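Local coordinates for vinylacetyl-CoA Delta-isomerase (Nitrosopumilus maritimus SCM1, PDB 6VJR), which probably acts on 4-hydroxybutyryl-CoA as a dehydratase and on vinylacetyl-CoA as a delta-isomerase, using FAD and a [4Fe-4S] cluster, at residues 60-65 with 128-133. Sequence-based numbering, arbitrary orientation.
Sequences SSITGL and RFLEFV
Ser-60 OG has three polar partners at the mouth of the loop that carries Ile-62 to Leu-130 and Val-133 on helix 125-139. It accepts a nearly straight bond from the backbone N of Thr-63 at 3.3 Å (162° at the hydrogen), a weak, bent one from Ile-62 N, and pairs with Gln-137 OE1 one to two turns further along the same helix. Thr-63 OG1 reaches that amide oxygen too, so polar bonds tie the loop to the helix beside the apolar contact. Across the two segments the meeting is purely apolar and made by methyl groups. Ile-62 has CG1 anti to its carbonyl carbon (chi1 -62°) and an extended chain beyond, which carries CD1 out to the helix. There CD1 lies 4.1 Å from Leu-130 CD2 and equally far from Val-133 CG1, and the Ile-62 side chain crosses both at about a right angle. Val-133 CG2 instead covers the rim of the Phe-129 ring, 3.5 Å above its plane. Ile-62 also touches Ile-73, and Leu-130 touches His-111 of helix 101-121. The loop is closed by Gly-64 N to Ser-60 O (2.7 Å) and Ser-60 N to Leu-65 O (2.9 Å), with Gly-64 at positive phi (74°). Away from the flavin and cluster sites, Ser-60 OG and Thr-63 N make an ST motif in the loop between strands 57-59 and 66-68, which packs on helix 125-139 of the HpaB-type N-terminal region.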
ATOM      1  N   SER A  60       4.394 -44.282  -2.535  1.00 21.59           N
ATOM      2  CA  SER A  60       5.834 -44.088  -2.555  1.00 19.66           C
ATOM      3  C   SER A  60       6.500 -45.114  -3.466  1.00 20.37           C
ATOM      4  O   SER A  60       6.412 -46.302  -3.178  1.00 22.89           O
ATOM      5  CB  SER A  60       6.381 -44.281  -1.147  1.00 19.56           C
ATOM      6  OG  SER A  60       7.806 -44.235  -1.174  1.00 21.10           O
ATOM      7  N   SER A  61       7.241 -44.631  -4.480  1.00 22.30           N
ATOM      8  CA  SER A  61       8.085 -45.497  -5.291  1.00 23.05           C
ATOM      9  C   SER A  61       9.319 -45.945  -4.508  1.00 23.34           C
ATOM     10  O   SER A  61      10.006 -46.865  -4.945  1.00 24.83           O
ATOM     11  CB  SER A  61       8.535 -44.814  -6.578  1.00 26.44           C
ATOM     12  OG  SER A  61       7.422 -44.470  -7.387  1.00 31.98           O
ATOM     13  N   ILE A  62       9.654 -45.241  -3.408  1.00 22.45           N
ATOM     14  CA  ILE A  62      10.806 -45.630  -2.604  1.00 23.41           C
ATOM     15  C   ILE A  62      10.575 -46.970  -1.876  1.00 23.44           C
ATOM     16  O   ILE A  62      11.420 -47.858  -1.971  1.00 25.31           O
ATOM     17  CB  ILE A  62      11.239 -44.482  -1.679  1.00 23.66           C
ATOM     18  CG1 ILE A  62      11.655 -43.298  -2.542  1.00 24.09           C
ATOM     19  CG2 ILE A  62      12.376 -44.932  -0.753  1.00 24.08           C
ATOM     20  CD1 ILE A  62      12.036 -42.024  -1.807  1.00 23.31           C
ATOM     21  N   THR A  63       9.437 -47.091  -1.175  1.00 23.88           N
ATOM     22  CA  THR A  63       9.086 -48.215  -0.334  1.00 24.88           C
ATOM     23  C   THR A  63       8.019 -49.096  -0.973  1.00 25.60           C
ATOM     24  O   THR A  63       7.819 -50.226  -0.495  1.00 25.15           O
ATOM     25  CB  THR A  63       8.587 -47.757   1.044  1.00 26.08           C
ATOM     26  OG1 THR A  63       7.539 -46.803   0.830  1.00 24.62           O
ATOM     27  CG2 THR A  63       9.682 -47.128   1.894  1.00 27.90           C
ATOM     28  N   GLY A  64       7.283 -48.580  -1.979  1.00 23.57           N
ATOM     29  CA  GLY A  64       6.156 -49.321  -2.521  1.00 23.35           C
ATOM     30  C   GLY A  64       4.963 -49.312  -1.572  1.00 22.53           C
ATOM     31  O   GLY A  64       4.070 -50.126  -1.704  1.00 26.11           O
ATOM     32  N   LEU A  65       4.969 -48.397  -0.595  1.00 23.91           N
ATOM     33  CA  LEU A  65       3.916 -48.297   0.410  1.00 23.10           C
ATOM     34  C   LEU A  65       3.060 -47.078   0.136  1.00 21.62           C
ATOM     35  O   LEU A  65       3.558 -46.142  -0.453  1.00 21.07           O
ATOM     36  CB  LEU A  65       4.513 -48.118   1.801  1.00 26.22           C
ATOM     37  CG  LEU A  65       5.380 -49.253   2.335  1.00 30.16           C
ATOM     38  CD1 LEU A  65       6.072 -48.811   3.631  1.00 34.07           C
ATOM     39  CD2 LEU A  65       4.504 -50.484   2.548  1.00 31.40           C
ATOM     40  N   ARG A 128      22.421 -43.682   2.500  1.00 21.53           N
ATOM     41  CA  ARG A 128      22.053 -43.524   3.897  1.00 20.02           C
ATOM     42  C   ARG A 128      20.693 -42.840   4.006  1.00 20.79           C
ATOM     43  O   ARG A 128      19.817 -43.290   4.765  1.00 19.52           O
ATOM     44  CB  ARG A 128      23.121 -42.711   4.619  1.00 20.59           C
ATOM     45  CG  ARG A 128      24.447 -43.421   4.789  1.00 20.58           C
ATOM     46  CD  ARG A 128      25.374 -42.393   5.394  1.00 20.67           C
ATOM     47  NE  ARG A 128      26.717 -42.935   5.576  1.00 23.78           N
ATOM     48  CZ  ARG A 128      27.761 -42.246   6.008  1.00 24.36           C
ATOM     49  NH1 ARG A 128      28.977 -42.788   6.093  1.00 28.27           N
ATOM     50  NH2 ARG A 128      27.605 -41.024   6.362  1.00 23.16           N
ATOM     51  N   PHE A 129      20.529 -41.718   3.280  1.00 20.68           N
ATOM     52  CA  PHE A 129      19.293 -40.982   3.350  1.00 18.33           C
ATOM     53  C   PHE A 129      18.086 -41.815   2.902  1.00 18.61           C
ATOM     54  O   PHE A 129      17.046 -41.788   3.557  1.00 18.88           O
ATOM     55  CB  PHE A 129      19.457 -39.653   2.607  1.00 18.46           C
ATOM     56  CG  PHE A 129      18.176 -38.849   2.706  1.00 17.67           C
ATOM     57  CD1 PHE A 129      17.757 -38.302   3.911  1.00 19.18           C
ATOM     58  CD2 PHE A 129      17.358 -38.683   1.603  1.00 18.84           C
ATOM     59  CE1 PHE A 129      16.561 -37.619   3.976  1.00 20.43           C
ATOM     60  CE2 PHE A 129      16.191 -37.942   1.676  1.00 19.18           C
ATOM     61  CZ  PHE A 129      15.787 -37.442   2.860  1.00 18.37           C
ATOM     62  N   LEU A 130      18.202 -42.563   1.816  1.00 19.49           N
ATOM     63  CA  LEU A 130      17.088 -43.389   1.376  1.00 21.85           C
ATOM     64  C   LEU A 130      16.703 -44.446   2.418  1.00 21.44           C
ATOM     65  O   LEU A 130      15.505 -44.750   2.590  1.00 20.76           O
ATOM     66  CB  LEU A 130      17.394 -44.041   0.025  1.00 23.35           C
ATOM     67  CG  LEU A 130      17.466 -43.090  -1.169  1.00 24.68           C
ATOM     68  CD1 LEU A 130      17.846 -43.846  -2.410  1.00 25.94           C
ATOM     69  CD2 LEU A 130      16.127 -42.348  -1.347  1.00 27.50           C
ATOM     70  N   GLU A 131      17.699 -45.044   3.095  1.00 21.08           N
ATOM     71  CA  GLU A 131      17.373 -46.001   4.144  1.00 22.08           C
ATOM     72  C   GLU A 131      16.609 -45.302   5.267  1.00 18.91           C
ATOM     73  O   GLU A 131      15.707 -45.890   5.860  1.00 21.42           O
ATOM     74  CB  GLU A 131      18.601 -46.733   4.679  1.00 24.74           C
ATOM     75  CG  GLU A 131      19.276 -47.597   3.632  1.00 28.21           C
ATOM     76  CD  GLU A 131      18.518 -48.864   3.309  1.00 35.08           C
ATOM     77  OE1 GLU A 131      18.952 -49.459   2.323  1.00 45.94           O
ATOM     78  OE2 GLU A 131      17.563 -49.294   4.006  1.00 39.26           O
ATOM     79  N   PHE A 132      16.955 -44.035   5.536  1.00 17.48           N
ATOM     80  CA  PHE A 132      16.228 -43.283   6.543  1.00 19.25           C
ATOM     81  C   PHE A 132      14.780 -43.045   6.101  1.00 18.12           C
ATOM     82  O   PHE A 132      13.842 -43.213   6.882  1.00 18.54           O
ATOM     83  CB  PHE A 132      16.982 -41.984   6.851  1.00 17.78           C
ATOM     84  CG  PHE A 132      16.224 -41.100   7.827  1.00 18.60           C
ATOM     85  CD1 PHE A 132      16.307 -41.358   9.184  1.00 21.29           C
ATOM     86  CD2 PHE A 132      15.454 -40.028   7.409  1.00 20.21           C
ATOM     87  CE1 PHE A 132      15.663 -40.552  10.102  1.00 22.78           C
ATOM     88  CE2 PHE A 132      14.758 -39.252   8.340  1.00 22.01           C
ATOM     89  CZ  PHE A 132      14.858 -39.522   9.680  1.00 21.03           C
ATOM     90  N   VAL A 133      14.596 -42.646   4.844  1.00 18.42           N
ATOM     91  CA  VAL A 133      13.268 -42.420   4.308  1.00 18.41           C
ATOM     92  C   VAL A 133      12.443 -43.699   4.416  1.00 16.97           C
ATOM     93  O   VAL A 133      11.284 -43.651   4.806  1.00 19.10           O
ATOM     94  CB  VAL A 133      13.311 -41.889   2.866  1.00 18.24           C
ATOM     95  CG1 VAL A 133      11.900 -41.871   2.276  1.00 20.86           C
ATOM     96  CG2 VAL A 133      13.946 -40.486   2.870  1.00 18.00           C
TER